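Local coordinates for HhaI Restriction Endonuclease (Haemophilus parahaemolyticus, PDB 6UKF), which cuts double-stranded DNA as a restriction endonuclease at its GCGC recognition sequence, at residues 43-54 against 121-132; 96-106 against 150-158. All blocks are in the same frame, centred on the assembly; numbering follows the deposited sequence. Where two conformers were deposited one is given.

Overall arrangement
Going from the N terminus, the chain runs through 43-54, then 96-106, 121-132 and 150-158, so the two contacts cross: each begins before the other has closed. Contact 1 closes the longer loop, bringing strand 126-132 beside strand 43-47 in the mixed sheet. Contact 2 lays strand 104-105 along strand 148-156, at one edge of the antiparallel sheet. Helix 110-123 follows strand 104-105 and leads into the second half of contact 1. Residues 51-54 already belong to the antiparallel sheet, where strand 228-236 lies between them and 148-156. The contact centres are about 23 Å apart, yet they touch directly, Gln-53 OE1 lying 2.9 Å from Arg-155 NH2 in a probable hydrogen bond.

Contact 1. Residues 43-54 against 121-132; sequences FYIEAKMPHSQC and YKSKSVKFFITS. With EDO (1,2-ethanediol), chain E; EDO (1,2-ethanediol), chain O; EDO (1,2-ethanediol), chain I; nucleotides of chain B.
Tyr-44 to Ala-47 pair in parallel with Val-126 to Ile-130, joining two inner, adjacent strands of the mixed sheet; the axes of the two short segments run 29° apart. Backbone bonds alternate across the pair, from Tyr-44 N to Ser-125 O at the start to Lys-48 N on Ile-130 O at the end. A beta bulge interrupts the register: Tyr-44 O accepts from Lys-127 N at 3.1 Å, while Glu-46 N already reaches Phe-128 O. Phe-128 N, buried between them, is left without a partner in the model. Past the last bridge, Thr-131 takes over with its side chain. OG1, anti to its own N (chi1 -174°), bonds Lys-48 O at 2.6 Å.

Ile-45, Ala-47, Phe-128 and Ile-130 form an apolar face, with Ile-45 CG2 3.8 Å from Ile-130 CG2; at its end Phe-43 CE2 meets Phe-128 CD1 at 3.5 Å. Helices 3-18 and 242-255 cover this face. Opposite, Glu-46 CB lies 3.6 Å from the centroid of the Phe-129 ring, in a CH-pi contact, as Lys-48 CG meets the edge of that ring. Phe-129 CZ in turn sits over the Tyr-121 ring.

Past this packing, a bend at chi2 (-72°) turns the end of Lys-48 to the DNA. Its NZ donates to DA10 OP2 of chain B and to Gln-53 O, each at 2.8 Å, and also pairs with a further DNA phosphate. Met-49 N holds DA10 OP1 at 3.1 Å. The Glu-46, Ala-47, Lys-48 sequence matches the E-x-K part of the PD-(D/E)XK nuclease signature. Donors from Lys-48 and Met-49 to different oxygens of the DA10 phosphate imply a phosphate-binding strand end, consistent with an active-site position.

Contact 2. Residues 96-106 against 150-158; sequences YANLSTKGKII and VSCTYRIKK. With CA (calcium ion), chain R; EDO (1,2-ethanediol), chain F; EDO (1,2-ethanediol), chain D; EDO (1,2-ethanediol), chain V.
Lys-104 and Tyr-154 form an antiparallel hydrogen-bonded pair, and Ile-105 with Thr-153 the non-hydrogen-bonded pair next to it; together they add the short edge strand 104-105 to strand 148-156, at the border of the five-stranded antiparallel sheet. Backbone bonds supply the framework. Tyr-154 N donates to Lys-104 O at 3.1 Å, and Lys-104 N returns a bond to Tyr-154 O. Beyond the bridged pairs, Ile-106 N reaches Cys-152 O at 2.9 Å and Ile-156 N reaches Ser-100 O. Between the Ser-100 bond and the Lys-104 pair, Gly-103 lies beside Arg-155, its CA 3.6 Å from Arg-155 CB. Its N donates to Ser-100 OG, three residues back, in an ST motif.

Side-chain packing centres on Tyr-154. With CG anti to the backbone N (chi1 -176°), its ring extends to Leu-99, whose CD2 comes obliquely within 3.3 Å of CE2; the carbonyl oxygen of Tyr-96 sits at the ring edge, in plane. Ile-106 CD1 presses on Cys-152 SG at 3.4 Å.

Polar ends serve the DNA and a metal. Thr-101 OG1 bonds a phosphate and Arg-155 NH2 a guanine O6, so the contact borders the DNA-binding surface. Ser-151 OG binds the calcium ion at 2.8 Å, and Thr-153 lines the same site, its CB 3.8 Å from the calcium ion. Waters join both segments; one of them donates to Thr-101 O and Ile-156 O and accepts from Arg-155 NH1 at 2.8 Å, in the plane of the guanidinium.

Contact 1. Residues 43-54 against 121-132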
loop_
_atom_site.group_PDB
_atom_site.type_symbol
_atom_site.label_atom_id
_atom_site.label_comp_id
_atom_site.label_asym_id
_atom_site.label_seq_id
_atom_site.Cartn_x
_atom_site.Cartn_y
_atom_site.Cartn_z
ATOM N N PHE A 43 17.398 1.737 9.990
ATOM C CA PHE A 43 15.950 1.747 10.122
ATOM C C PHE A 43 15.360 2.074 8.764
ATOM O O PHE A 43 16.039 2.604 7.880
ATOM C CB PHE A 43 15.466 2.764 11.164
ATOM C CG PHE A 43 15.952 4.165 10.922
ATOM C CD1 PHE A 43 17.099 4.623 11.544
ATOM C CD2 PHE A 43 15.268 5.023 10.075
ATOM C CE1 PHE A 43 17.561 5.905 11.326
ATOM C CE2 PHE A 43 15.727 6.309 9.854
ATOM C CZ PHE A 43 16.874 6.752 10.483
ATOM N N TYR A 44 14.084 1.746 8.610
ATOM C CA TYR A 44 13.360 2.075 7.397
ATOM C C TYR A 44 12.647 3.412 7.554
ATOM O O TYR A 44 12.277 3.826 8.658
ATOM C CB TYR A 44 12.358 0.976 7.039
ATOM C CG TYR A 44 13.015 -0.305 6.575
ATOM C CD1 TYR A 44 13.340 -0.502 5.239
ATOM C CD2 TYR A 44 13.317 -1.316 7.476
ATOM C CE1 TYR A 44 13.942 -1.672 4.815
ATOM C CE2 TYR A 44 13.917 -2.488 7.062
ATOM C CZ TYR A 44 14.229 -2.661 5.731
ATOM O OH TYR A 44 14.827 -3.827 5.314
ATOM N N ILE A 45 12.484 4.092 6.423
ATOM C CA ILE A 45 11.790 5.369 6.328
ATOM C C ILE A 45 10.649 5.176 5.342
ATOM O O ILE A 45 10.862 4.678 4.231
ATOM C CB ILE A 45 12.735 6.483 5.840
ATOM C CG1 ILE A 45 13.916 6.645 6.803
ATOM C CG2 ILE A 45 11.984 7.808 5.687
ATOM C CD1 ILE A 45 15.089 7.388 6.202
ATOM N N GLU A 46 9.446 5.552 5.746
ATOM C CA GLU A 46 8.267 5.438 4.899
ATOM C C GLU A 46 8.007 6.782 4.233
ATOM O O GLU A 46 7.813 7.791 4.917
ATOM C CB GLU A 46 7.045 5.013 5.711
ATOM C CG GLU A 46 6.642 3.564 5.494
ATOM C CD GLU A 46 6.345 3.261 4.037
ATOM O OE1 GLU A 46 5.635 4.063 3.397
ATOM O OE2 GLU A 46 6.838 2.234 3.524
ATOM N N ALA A 47 8.002 6.793 2.903
ATOM C CA ALA A 47 7.614 7.976 2.152
ATOM C C ALA A 47 6.107 7.925 1.936
ATOM O O ALA A 47 5.560 6.883 1.558
ATOM C CB ALA A 47 8.351 8.037 0.816
ATOM N N LYS A 48 5.434 9.040 2.202
ATOM C CA LYS A 48 3.994 9.132 2.012
ATOM C C LYS A 48 3.672 10.441 1.316
ATOM O O LYS A 48 4.146 11.502 1.731
ATOM C CB LYS A 48 3.250 9.088 3.352
ATOM C CG LYS A 48 3.223 7.718 3.999
ATOM C CD LYS A 48 2.298 6.777 3.246
ATOM C CE LYS A 48 2.598 5.332 3.562
ATOM N NZ LYS A 48 1.840 4.403 2.675
ATOM N N MET A 49 2.856 10.364 0.270
ATOM C CA MET A 49 2.319 11.570 -0.325
ATOM C C MET A 49 1.292 12.186 0.620
ATOM O O MET A 49 0.825 11.535 1.559
ATOM C CB MET A 49 1.683 11.256 -1.675
ATOM C CG MET A 49 2.670 10.695 -2.681
ATOM S SD MET A 49 2.079 10.745 -4.382
ATOM C CE MET A 49 2.264 12.491 -4.744
ATOM N N PRO A 50 0.937 13.452 0.402
ATOM C CA PRO A 50 -0.024 14.102 1.307
ATOM C C PRO A 50 -1.335 13.354 1.474
ATOM O O PRO A 50 -1.922 13.407 2.559
ATOM C CB PRO A 50 -0.216 15.485 0.673
ATOM C CG PRO A 50 1.088 15.751 -0.004
ATOM C CD PRO A 50 1.563 14.417 -0.522
ATOM N N HIS A 51 -1.819 12.668 0.440
ATOM C CA HIS A 51 -3.029 11.854 0.522
ATOM C C HIS A 51 -2.639 10.425 0.174
ATOM O O HIS A 51 -2.389 10.111 -0.994
ATOM C CB HIS A 51 -4.102 12.377 -0.425
ATOM C CG HIS A 51 -4.462 13.807 -0.178
ATOM N ND1 HIS A 51 -5.332 14.194 0.818
ATOM C CD2 HIS A 51 -4.052 14.946 -0.783
ATOM C CE1 HIS A 51 -5.453 15.509 0.808
ATOM N NE2 HIS A 51 -4.686 15.989 -0.154
ATOM N N SER A 52 -2.584 9.567 1.188
ATOM C CA SER A 52 -2.077 8.214 1.052
ATOM C C SER A 52 -2.933 7.267 1.879
ATOM O O SER A 52 -3.781 7.687 2.670
ATOM C CB SER A 52 -0.631 8.114 1.558
ATOM O OG SER A 52 0.232 8.974 0.843
ATOM N N GLN A 53 -2.684 5.979 1.701
ATOM C CA GLN A 53 -3.172 4.950 2.604
ATOM C C GLN A 53 -1.993 4.485 3.452
ATOM O O GLN A 53 -0.847 4.873 3.213
ATOM C CB GLN A 53 -3.864 3.836 1.824
ATOM C CG GLN A 53 -5.107 4.378 1.111
ATOM C CD GLN A 53 -5.800 3.364 0.231
ATOM O OE1 GLN A 53 -6.852 2.836 0.592
ATOM N NE2 GLN A 53 -5.226 3.101 -0.939
ATOM N N CYS A 54 -2.298 3.797 4.545
ATOM C CA CYS A 54 -1.290 3.617 5.581
ATOM C C CYS A 54 -1.462 2.322 6.377
ATOM O O CYS A 54 -1.440 2.326 7.608
ATOM C CB CYS A 54 -1.255 4.851 6.481
ATOM S SG CYS A 54 0.357 5.205 7.179
ATOM N N TYR A 121 3.965 0.135 12.130
ATOM C CA TYR A 121 5.200 0.599 11.505
ATOM C C TYR A 121 6.409 0.351 12.399
ATOM O O TYR A 121 7.482 -0.005 11.901
ATOM C CB TYR A 121 5.052 2.042 11.024
ATOM C CG TYR A 121 4.220 2.065 9.763
ATOM C CD1 TYR A 121 4.787 1.766 8.536
ATOM C CD2 TYR A 121 2.857 2.311 9.810
ATOM C CE1 TYR A 121 4.029 1.747 7.384
ATOM C CE2 TYR A 121 2.088 2.296 8.664
ATOM C CZ TYR A 121 2.680 2.013 7.451
ATOM O OH TYR A 121 1.919 1.991 6.307
ATOM N N LYS A 122 6.255 0.473 13.719
ATOM C CA LYS A 122 7.338 0.061 14.608
ATOM C C LYS A 122 7.693 -1.406 14.387
ATOM O O LYS A 122 8.874 -1.776 14.384
ATOM C CB LYS A 122 6.953 0.296 16.068
ATOM C CG LYS A 122 6.896 1.759 16.493
ATOM C CD LYS A 122 6.295 1.888 17.884
ATOM C CE LYS A 122 6.114 3.339 18.295
ATOM N NZ LYS A 122 5.475 3.457 19.632
ATOM N N SER A 123 6.682 -2.260 14.197
ATOM C CA SER A 123 6.927 -3.685 14.010
ATOM C C SER A 123 7.693 -3.971 12.728
ATOM O O SER A 123 8.341 -5.018 12.626
ATOM C CB SER A 123 5.599 -4.447 14.006
ATOM O OG SER A 123 5.004 -4.441 12.720
ATOM N N LYS A 124 7.634 -3.071 11.750
ATOM C CA LYS A 124 8.373 -3.218 10.506
ATOM C C LYS A 124 9.680 -2.437 10.514
ATOM O O LYS A 124 10.289 -2.253 9.455
ATOM C CB LYS A 124 7.504 -2.788 9.323
ATOM C CG LYS A 124 6.149 -3.480 9.264
ATOM C CD LYS A 124 6.288 -4.995 9.315
ATOM C CE LYS A 124 4.929 -5.669 9.326
ATOM N NZ LYS A 124 5.053 -7.110 9.676
ATOM N N SER A 125 10.124 -1.982 11.686
ATOM C CA SER A 125 11.369 -1.227 11.832
ATOM C C SER A 125 11.345 0.077 11.042
ATOM O O SER A 125 12.393 0.587 10.636
ATOM C CB SER A 125 12.601 -2.060 11.468
ATOM O OG SER A 125 12.637 -3.277 12.190
ATOM N N VAL A 126 10.154 0.625 10.825
ATOM C CA VAL A 126 9.998 1.955 10.251
ATOM C C VAL A 126 10.004 2.942 11.410
ATOM O O VAL A 126 9.068 2.977 12.214
ATOM C CB VAL A 126 8.710 2.068 9.428
ATOM C CG1 VAL A 126 8.461 3.522 9.024
ATOM C CG2 VAL A 126 8.792 1.180 8.203
ATOM N N LYS A 127 11.068 3.740 11.497
ATOM C CA LYS A 127 11.239 4.684 12.590
ATOM C C LYS A 127 10.870 6.109 12.210
ATOM O O LYS A 127 10.589 6.917 13.102
ATOM C CB LYS A 127 12.696 4.680 13.075
ATOM C CG LYS A 127 13.120 3.463 13.891
ATOM C CD LYS A 127 14.531 3.662 14.429
ATOM C CE LYS A 127 15.166 2.364 14.909
ATOM N NZ LYS A 127 14.660 1.933 16.243
ATOM N N PHE A 128 10.875 6.434 10.919
ATOM C CA PHE A 128 10.590 7.781 10.456
ATOM C C PHE A 128 9.745 7.716 9.197
ATOM O O PHE A 128 9.778 6.733 8.452
ATOM C CB PHE A 128 11.878 8.558 10.146
ATOM C CG PHE A 128 12.649 8.949 11.369
ATOM C CD1 PHE A 128 13.520 8.056 11.970
ATOM C CD2 PHE A 128 12.490 10.204 11.930
ATOM C CE1 PHE A 128 14.220 8.410 13.107
ATOM C CE2 PHE A 128 13.188 10.562 13.068
ATOM C CZ PHE A 128 14.053 9.664 13.656
ATOM N N PHE A 129 8.978 8.777 8.986
ATOM C CA PHE A 129 8.262 9.027 7.748
ATOM C C PHE A 129 8.841 10.277 7.099
ATOM O O PHE A 129 9.342 11.176 7.781
ATOM C CB PHE A 129 6.770 9.260 8.017
ATOM C CG PHE A 129 5.957 7.996 8.141
ATOM C CD1 PHE A 129 6.206 7.081 9.152
ATOM C CD2 PHE A 129 4.926 7.733 7.251
ATOM C CE1 PHE A 129 5.452 5.925 9.260
ATOM C CE2 PHE A 129 4.170 6.582 7.360
ATOM C CZ PHE A 129 4.435 5.677 8.365
ATOM N N ILE A 130 8.768 10.324 5.773
ATOM C CA ILE A 130 9.097 11.522 5.012
ATOM C C ILE A 130 7.924 11.840 4.097
ATOM O O ILE A 130 7.350 10.942 3.468
ATOM C CB ILE A 130 10.418 11.385 4.227
ATOM C CG1 ILE A 130 10.746 12.695 3.501
ATOM C CG2 ILE A 130 10.365 10.212 3.255
ATOM C CD1 ILE A 130 12.163 12.763 2.979
ATOM N N THR A 131 7.545 13.110 4.055
ATOM C CA THR A 131 6.496 13.584 3.171
ATOM C C THR A 131 6.898 14.977 2.704
ATOM O O THR A 131 8.014 15.439 2.959
ATOM C CB THR A 131 5.128 13.512 3.868
ATOM O OG1 THR A 131 4.093 13.840 2.934
ATOM C CG2 THR A 131 5.054 14.467 5.051
ATOM N N SER A 132 5.993 15.651 2.003
ATOM C CA SER A 132 6.285 16.988 1.516
ATOM C C SER A 132 4.986 17.749 1.315
ATOM O O SER A 132 4.010 17.201 0.798
ATOM C CB SER A 132 7.064 16.944 0.197
ATOM O OG SER A 132 7.099 18.223 -0.414
HETATM C C1 EDO E . -2.413 12.719 -4.501
HETATM O O1 EDO E . -3.742 12.853 -3.988
HETATM C C2 EDO E . -1.483 12.203 -3.408
HETATM O O2 EDO E . -1.267 13.226 -2.427
HETATM C C1 EDO O . 5.607 -0.179 4.875
HETATM O O1 EDO O . 6.006 -0.509 3.542
HETATM C C2 EDO O . 5.952 -1.310 5.832
HETATM O O2 EDO O . 5.312 -2.511 5.393
HETATM C C1 EDO I . 16.453 -2.494 10.736
HETATM O O1 EDO I . 16.002 -1.796 11.902
HETATM C C2 EDO I . 16.609 -3.980 11.042
HETATM O O2 EDO I . 15.328 -4.563 11.312
ATOM P P DA B 10 1.647 6.429 -1.045
ATOM O OP1 DA B 10 2.536 7.608 -1.098
ATOM O OP2 DA B 10 1.557 5.622 0.191
ATOM O "O5'" DA B 10 0.138 6.845 -1.380
ATOM C "C5'" DA B 10 -0.133 7.889 -2.297
ATOM C "C4'" DA B 10 -0.598 7.320 -3.615
ATOM O "O4'" DA B 10 -1.788 6.506 -3.414
ATOM C "C3'" DA B 10 -0.985 8.358 -4.663
ATOM O "O3'" DA B 10 -0.565 7.889 -5.933
ATOM C "C2'" DA B 10 -2.499 8.464 -4.514
ATOM C "C1'" DA B 10 -2.882 7.040 -4.150
ATOM N N9 DA B 10 -4.070 6.913 -3.319
ATOM C C8 DA B 10 -4.367 7.614 -2.185
ATOM N N7 DA B 10 -5.500 7.265 -1.628
ATOM C C5 DA B 10 -5.972 6.251 -2.444
ATOM C C6 DA B 10 -7.135 5.461 -2.397
ATOM N N6 DA B 10 -8.063 5.585 -1.447
ATOM N N1 DA B 10 -7.306 4.540 -3.369
ATOM C C2 DA B 10 -6.371 4.421 -4.318
ATOM N N3 DA B 10 -5.238 5.105 -4.466
ATOM C C4 DA B 10 -5.099 6.016 -3.486
#

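Contact 2. Residues 96-106 against 150-158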
loop_
_atom_site.group_PDB
_atom_site.type_symbol
_atom_site.label_atom_id
_atom_site.label_comp_id
_atom_site.label_asym_id
_atom_site.label_seq_id
_atom_site.Cartn_x
_atom_site.Cartn_y
_atom_site.Cartn_z
ATOM N N TYR A 96 -21.573 -3.946 9.250
ATOM C CA TYR A 96 -20.349 -4.168 8.496
ATOM C C TYR A 96 -20.331 -5.475 7.720
ATOM O O TYR A 96 -19.418 -5.678 6.912
ATOM C CB TYR A 96 -19.135 -4.100 9.434
ATOM C CG TYR A 96 -18.896 -2.702 9.950
ATOM C CD1 TYR A 96 -18.208 -1.774 9.183
ATOM C CD2 TYR A 96 -19.383 -2.299 11.185
ATOM C CE1 TYR A 96 -17.998 -0.490 9.634
ATOM C CE2 TYR A 96 -19.177 -1.015 11.647
ATOM C CZ TYR A 96 -18.483 -0.116 10.867
ATOM O OH TYR A 96 -18.283 1.163 11.322
ATOM N N ALA A 97 -21.322 -6.346 7.909
ATOM C CA ALA A 97 -21.265 -7.676 7.319
ATOM C C ALA A 97 -21.591 -7.692 5.831
ATOM O O ALA A 97 -21.178 -8.627 5.137
ATOM C CB ALA A 97 -22.205 -8.623 8.067
ATOM N N ASN A 98 -22.322 -6.703 5.323
ATOM C CA ASN A 98 -22.570 -6.593 3.884
ATOM C C ASN A 98 -21.391 -5.844 3.275
ATOM O O ASN A 98 -21.340 -4.612 3.297
ATOM C CB ASN A 98 -23.898 -5.897 3.603
ATOM C CG ASN A 98 -25.095 -6.806 3.835
ATOM O OD1 ASN A 98 -24.953 -8.021 3.969
ATOM N ND2 ASN A 98 -26.285 -6.217 3.870
ATOM N N LEU A 99 -20.436 -6.596 2.734
ATOM C CA LEU A 99 -19.206 -6.014 2.218
ATOM C C LEU A 99 -19.493 -5.160 0.988
ATOM O O LEU A 99 -20.406 -5.441 0.208
ATOM C CB LEU A 99 -18.223 -7.125 1.852
ATOM C CG LEU A 99 -17.975 -8.183 2.930
ATOM C CD1 LEU A 99 -16.895 -9.159 2.490
ATOM C CD2 LEU A 99 -17.605 -7.545 4.263
ATOM N N SER A 100 -18.694 -4.108 0.813
ATOM C CA SER A 100 -18.879 -3.208 -0.316
ATOM C C SER A 100 -17.535 -2.652 -0.761
ATOM O O SER A 100 -16.586 -2.564 0.023
ATOM C CB SER A 100 -19.816 -2.045 0.031
ATOM O OG SER A 100 -19.179 -1.108 0.881
ATOM N N THR A 101 -17.468 -2.282 -2.040
ATOM C CA THR A 101 -16.281 -1.618 -2.563
ATOM C C THR A 101 -16.246 -0.153 -2.155
ATOM O O THR A 101 -15.170 0.448 -2.092
ATOM C CB THR A 101 -16.244 -1.714 -4.090
ATOM O OG1 THR A 101 -17.504 -1.296 -4.631
ATOM C CG2 THR A 101 -15.936 -3.136 -4.531
ATOM N N LYS A 102 -17.412 0.433 -1.892
ATOM C CA LYS A 102 -17.471 1.811 -1.427
ATOM C C LYS A 102 -16.901 1.941 -0.023
ATOM O O LYS A 102 -16.329 2.982 0.323
ATOM C CB LYS A 102 -18.931 2.257 -1.468
ATOM C CG LYS A 102 -19.170 3.738 -1.283
ATOM C CD LYS A 102 -20.664 4.037 -1.295
ATOM C CE LYS A 102 -21.295 3.689 -2.634
ATOM N N GLY A 103 -17.033 0.899 0.786
ATOM C CA GLY A 103 -16.511 0.896 2.135
ATOM C C GLY A 103 -17.474 1.511 3.135
ATOM O O GLY A 103 -18.397 2.247 2.790
ATOM N N LYS A 104 -17.252 1.178 4.404
ATOM C CA LYS A 104 -17.971 1.803 5.507
ATOM C C LYS A 104 -16.961 2.264 6.543
ATOM O O LYS A 104 -16.151 1.468 7.033
ATOM C CB LYS A 104 -19.004 0.873 6.148
ATOM C CG LYS A 104 -19.810 1.569 7.239
ATOM C CD LYS A 104 -21.022 0.767 7.682
ATOM C CE LYS A 104 -22.161 0.878 6.682
ATOM N NZ LYS A 104 -23.386 0.189 7.158
ATOM N N ILE A 105 -17.024 3.551 6.877
ATOM C CA ILE A 105 -16.073 4.148 7.800
ATOM C C ILE A 105 -16.294 3.593 9.198
ATOM O O ILE A 105 -17.400 3.169 9.567
ATOM C CB ILE A 105 -16.242 5.678 7.755
ATOM C CG1 ILE A 105 -15.061 6.392 8.416
ATOM C CG2 ILE A 105 -17.562 6.086 8.405
ATOM C CD1 ILE A 105 -14.854 7.791 7.887
ATOM N N ILE A 106 -15.224 3.581 9.988
ATOM C CA ILE A 106 -15.241 3.082 11.352
ATOM C C ILE A 106 -15.091 4.285 12.285
ATOM O O ILE A 106 -14.025 4.918 12.312
ATOM C CB ILE A 106 -14.137 2.041 11.583
ATOM C CG1 ILE A 106 -14.406 0.813 10.707
ATOM C CG2 ILE A 106 -14.081 1.643 13.049
ATOM C CD1 ILE A 106 -13.170 -0.002 10.371
ATOM N N VAL A 150 -6.106 10.926 10.225
ATOM C CA VAL A 150 -6.278 9.511 9.923
ATOM C C VAL A 150 -7.754 9.153 9.957
ATOM O O VAL A 150 -8.497 9.613 10.831
ATOM C CB VAL A 150 -5.493 8.619 10.909
ATOM C CG1 VAL A 150 -5.588 7.152 10.492
ATOM C CG2 VAL A 150 -4.046 9.068 10.998
ATOM N N SER A 151 -8.176 8.327 9.004
ATOM C CA SER A 151 -9.486 7.698 9.023
ATOM C C SER A 151 -9.322 6.222 8.682
ATOM O O SER A 151 -8.265 5.774 8.226
ATOM C CB SER A 151 -10.466 8.372 8.053
ATOM O OG SER A 151 -10.079 8.168 6.709
ATOM N N CYS A 152 -10.389 5.465 8.907
ATOM C CA CYS A 152 -10.340 4.015 8.800
ATOM C C CYS A 152 -11.641 3.522 8.193
ATOM O O CYS A 152 -12.720 3.932 8.626
ATOM C CB CYS A 152 -10.131 3.406 10.191
ATOM S SG CYS A 152 -10.136 1.620 10.249
ATOM N N THR A 153 -11.540 2.654 7.188
ATOM C CA THR A 153 -12.720 2.093 6.553
ATOM C C THR A 153 -12.532 0.598 6.351
ATOM O O THR A 153 -11.415 0.077 6.349
ATOM C CB THR A 153 -13.033 2.783 5.216
ATOM O OG1 THR A 153 -14.389 2.500 4.844
ATOM C CG2 THR A 153 -12.092 2.301 4.113
ATOM N N TYR A 154 -13.660 -0.091 6.208
ATOM C CA TYR A 154 -13.701 -1.512 5.889
ATOM C C TYR A 154 -14.282 -1.627 4.486
ATOM O O TYR A 154 -15.436 -1.246 4.260
ATOM C CB TYR A 154 -14.578 -2.248 6.899
ATOM C CG TYR A 154 -14.633 -3.754 6.739
ATOM C CD1 TYR A 154 -13.477 -4.524 6.710
ATOM C CD2 TYR A 154 -15.855 -4.408 6.661
ATOM C CE1 TYR A 154 -13.543 -5.904 6.585
ATOM C CE2 TYR A 154 -15.928 -5.779 6.539
ATOM C CZ TYR A 154 -14.775 -6.524 6.502
ATOM O OH TYR A 154 -14.868 -7.893 6.384
ATOM N N ARG A 155 -13.481 -2.115 3.541
ATOM C CA ARG A 155 -13.921 -2.164 2.156
ATOM C C ARG A 155 -13.340 -3.380 1.455
ATOM O O ARG A 155 -12.249 -3.850 1.787
ATOM C CB ARG A 155 -13.533 -0.896 1.379
ATOM C CG ARG A 155 -12.036 -0.696 1.118
ATOM C CD ARG A 155 -11.827 0.611 0.366
ATOM N NE ARG A 155 -10.428 0.978 0.164
ATOM C CZ ARG A 155 -9.714 0.690 -0.924
ATOM N NH1 ARG A 155 -10.250 0.007 -1.927
ATOM N NH2 ARG A 155 -8.452 1.085 -1.005
ATOM N N ILE A 156 -14.093 -3.877 0.473
ATOM C CA ILE A 156 -13.567 -4.873 -0.447
ATOM C C ILE A 156 -12.414 -4.259 -1.214
ATOM O O ILE A 156 -12.552 -3.188 -1.819
ATOM C CB ILE A 156 -14.669 -5.316 -1.422
ATOM C CG1 ILE A 156 -15.810 -6.007 -0.678
ATOM C CG2 ILE A 156 -14.088 -6.219 -2.509
ATOM C CD1 ILE A 156 -17.035 -6.247 -1.545
ATOM N N LYS A 157 -11.268 -4.931 -1.209
ATOM C CA LYS A 157 -10.168 -4.562 -2.095
ATOM C C LYS A 157 -9.723 -5.820 -2.833
ATOM O O LYS A 157 -9.077 -6.700 -2.256
ATOM C CB LYS A 157 -9.013 -3.887 -1.365
ATOM C CG LYS A 157 -7.915 -3.429 -2.323
ATOM C CD LYS A 157 -7.016 -2.344 -1.736
ATOM C CE LYS A 157 -6.295 -2.793 -0.470
ATOM N NZ LYS A 157 -5.313 -3.886 -0.707
ATOM N N LYS A 158 -10.102 -5.898 -4.104
ATOM C CA LYS A 158 -9.702 -7.000 -4.960
ATOM C C LYS A 158 -8.198 -7.217 -4.870
ATOM O O LYS A 158 -7.419 -6.262 -4.823
ATOM C CB LYS A 158 -10.086 -6.641 -6.395
ATOM C CG LYS A 158 -9.903 -7.740 -7.409
ATOM C CD LYS A 158 -10.192 -7.197 -8.794
ATOM C CE LYS A 158 -10.070 -8.262 -9.862
ATOM N NZ LYS A 158 -10.251 -7.679 -11.221
HETATM CA CA CA R . -11.386 6.211 5.143
HETATM C C1 EDO F . -7.925 10.922 5.601
HETATM O O1 EDO F . -9.167 10.252 5.374
HETATM C C2 EDO F . -7.854 11.395 7.048
HETATM O O2 EDO F . -8.942 12.281 7.332
HETATM C C1 EDO D . -12.691 -5.363 -10.949
HETATM O O1 EDO D . -13.124 -6.681 -11.302
HETATM C C2 EDO D . -12.561 -4.529 -12.217
HETATM O O2 EDO D . -11.387 -4.946 -12.924
HETATM C C1 EDO V . -17.225 -2.949 -8.141
HETATM O O1 EDO V . -18.311 -2.793 -7.220
HETATM C C2 EDO V . -16.685 -1.580 -8.543
HETATM O O2 EDO V . -17.769 -0.713 -8.898
HETATM O O HOH W 1 -17.553 -2.877 3.298
HETATM O O HOH W 2 -12.867 -0.747 -2.647
HETATM O O HOH W 3 -12.422 6.786 10.555
#